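Local atomic coordinates of beta-N-acetylhexosaminidase (Thermotoga neapolitana, PDB entry 5BZA), a protein that probably removes terminal non-reducing N-acetylhexosamine residues from N-acetyl-beta-D-hexosaminides by hydrolysis, as a member of glycosyl hydrolase family 3. Residues I384-E389 with I400-V405. Sequence-based numbering, arbitrary orientation.
Sequences IRYDIE and IFDFVV
The Tyr386 ring meets Phe403 O at its edge, in its own plane, and a water lies at the edge as well. Asp402 OD1 approaches the ring obliquely, 4.0 Å from Tyr386 CE1, with the carboxylate plane turned 76° from the phenol. Asp402 makes its stronger polar contact elsewhere, through OD2 to His417 ND1, and the imidazole of His417 also meets the tyrosine ring, the two planes nearly perpendicular. Tyr386 OH donates to Phe403 O over 2.6 Å, approaching with a 33° tilt from the carbonyl plane, and takes a weak bond from Val405 N at 3.3 Å. With chi1 at 71°, CG sits between the backbone N and carbonyl carbon, and the ring is carried across to the end of the other strand. A phenylalanine here would probably leave Phe403 O and Val405 N without this shared partner, and the ring edge less firmly fixed. Beyond the tyrosine, Ile388 CG2 packs against Val405 CG1 at 3.9 Å, and the water donates to both Ile388 O and Val405 O, bridging the two segments just past the ends of their strands. Asp387 OD1 accepts from Glu389 N in an Asx turn just after strand 380-386. That strand is the outermost on its side of the C-terminal domain's mixed sheet; strand 347-352 lies between it and strand 399-404, so Tyr386 reaches past the C-terminal end of the middle strand, touching Pro352, while helix 364-377 packs on Phe403 and Val405 through Ile370 and Tyr367.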
# COMPACT_ATOMS: atom_id res chain seq x y z
N ILE B 384 -13.70 -6.94 -27.08
CA ILE B 384 -12.75 -6.99 -28.20
C ILE B 384 -11.57 -6.11 -27.91
O ILE B 384 -11.70 -4.92 -27.60
CB ILE B 384 -13.39 -6.54 -29.55
CG1 ILE B 384 -14.59 -7.43 -29.91
CG2 ILE B 384 -12.35 -6.56 -30.71
CD1 ILE B 384 -15.44 -6.82 -31.00
N ARG B 385 -10.40 -6.70 -28.05
CA ARG B 385 -9.17 -6.01 -27.74
C ARG B 385 -8.55 -5.54 -29.07
O ARG B 385 -8.23 -6.36 -29.93
CB ARG B 385 -8.24 -6.95 -26.99
CG ARG B 385 -8.70 -7.28 -25.54
CD ARG B 385 -8.79 -6.07 -24.62
NE ARG B 385 -8.29 -6.51 -23.32
CZ ARG B 385 -7.35 -5.90 -22.63
NH1 ARG B 385 -6.78 -4.79 -23.06
NH2 ARG B 385 -6.97 -6.41 -21.48
N TYR B 386 -8.48 -4.23 -29.32
CA TYR B 386 -7.95 -3.77 -30.60
C TYR B 386 -6.53 -3.25 -30.48
O TYR B 386 -6.03 -2.97 -29.39
CB TYR B 386 -8.84 -2.69 -31.20
CG TYR B 386 -8.80 -1.36 -30.49
CD1 TYR B 386 -9.51 -1.13 -29.30
CD2 TYR B 386 -8.06 -0.31 -31.02
CE1 TYR B 386 -9.47 0.12 -28.67
CE2 TYR B 386 -8.01 0.92 -30.40
CZ TYR B 386 -8.70 1.14 -29.24
OH TYR B 386 -8.61 2.40 -28.68
N ASP B 387 -5.88 -3.09 -31.62
CA ASP B 387 -4.50 -2.60 -31.67
C ASP B 387 -4.54 -1.08 -31.77
O ASP B 387 -5.26 -0.53 -32.61
CB ASP B 387 -3.80 -3.25 -32.87
CG ASP B 387 -2.37 -2.81 -33.06
OD1 ASP B 387 -1.88 -1.84 -32.42
OD2 ASP B 387 -1.73 -3.44 -33.93
N ILE B 388 -3.79 -0.39 -30.91
CA ILE B 388 -3.89 1.06 -30.89
C ILE B 388 -3.25 1.66 -32.15
O ILE B 388 -3.68 2.72 -32.64
CB ILE B 388 -3.26 1.71 -29.61
CG1 ILE B 388 -1.78 1.39 -29.50
CG2 ILE B 388 -4.07 1.33 -28.34
CD1 ILE B 388 -1.11 2.18 -28.40
N GLU B 389 -2.25 0.97 -32.68
CA GLU B 389 -1.50 1.48 -33.82
C GLU B 389 -2.30 1.16 -35.08
O GLU B 389 -1.97 1.62 -36.17
CB GLU B 389 -0.10 0.85 -33.89
CG GLU B 389 0.86 1.11 -32.71
CD GLU B 389 1.83 2.28 -32.94
OE1 GLU B 389 2.97 2.01 -33.41
OE2 GLU B 389 1.48 3.45 -32.63
N ILE B 400 -21.97 0.38 -28.52
CA ILE B 400 -20.55 0.13 -28.62
C ILE B 400 -19.81 1.17 -27.80
O ILE B 400 -20.08 2.36 -27.91
CB ILE B 400 -20.07 0.17 -30.07
CG1 ILE B 400 -20.91 -0.79 -30.92
CG2 ILE B 400 -18.62 -0.27 -30.12
CD1 ILE B 400 -20.56 -0.81 -32.42
N PHE B 401 -18.89 0.69 -26.96
CA PHE B 401 -18.04 1.58 -26.18
C PHE B 401 -16.66 1.49 -26.77
O PHE B 401 -15.98 0.46 -26.60
CB PHE B 401 -17.95 1.19 -24.69
CG PHE B 401 -19.21 1.45 -23.89
CD1 PHE B 401 -20.30 2.08 -24.45
CD2 PHE B 401 -19.25 1.13 -22.53
CE1 PHE B 401 -21.45 2.32 -23.70
CE2 PHE B 401 -20.39 1.39 -21.75
CZ PHE B 401 -21.49 1.99 -22.34
N ASP B 402 -16.20 2.56 -27.43
CA ASP B 402 -14.85 2.57 -27.96
C ASP B 402 -13.95 3.30 -26.95
O ASP B 402 -14.11 4.50 -26.68
CB ASP B 402 -14.81 3.21 -29.37
CG ASP B 402 -13.39 3.36 -29.95
OD1 ASP B 402 -12.43 2.70 -29.46
OD2 ASP B 402 -13.25 4.10 -30.98
N PHE B 403 -13.02 2.56 -26.38
CA PHE B 403 -12.10 3.16 -25.41
C PHE B 403 -10.87 3.62 -26.17
O PHE B 403 -9.93 2.86 -26.45
CB PHE B 403 -11.77 2.18 -24.29
CG PHE B 403 -12.92 1.94 -23.36
CD1 PHE B 403 -13.18 2.82 -22.32
CD2 PHE B 403 -13.82 0.92 -23.59
CE1 PHE B 403 -14.26 2.64 -21.48
CE2 PHE B 403 -14.91 0.73 -22.76
CZ PHE B 403 -15.13 1.60 -21.71
N VAL B 404 -10.93 4.89 -26.51
CA VAL B 404 -10.03 5.46 -27.50
C VAL B 404 -8.67 5.86 -26.91
O VAL B 404 -8.58 6.63 -25.96
CB VAL B 404 -10.65 6.68 -28.13
CG1 VAL B 404 -9.72 7.23 -29.20
CG2 VAL B 404 -12.05 6.33 -28.70
N VAL B 405 -7.62 5.34 -27.54
CA VAL B 405 -6.23 5.70 -27.27
C VAL B 405 -5.56 6.07 -28.63
O VAL B 405 -5.84 5.41 -29.65
CB VAL B 405 -5.50 4.54 -26.58
CG1 VAL B 405 -4.00 4.75 -26.55
CG2 VAL B 405 -6.05 4.35 -25.15
O HOH W 1 -6.57 3.55 -31.83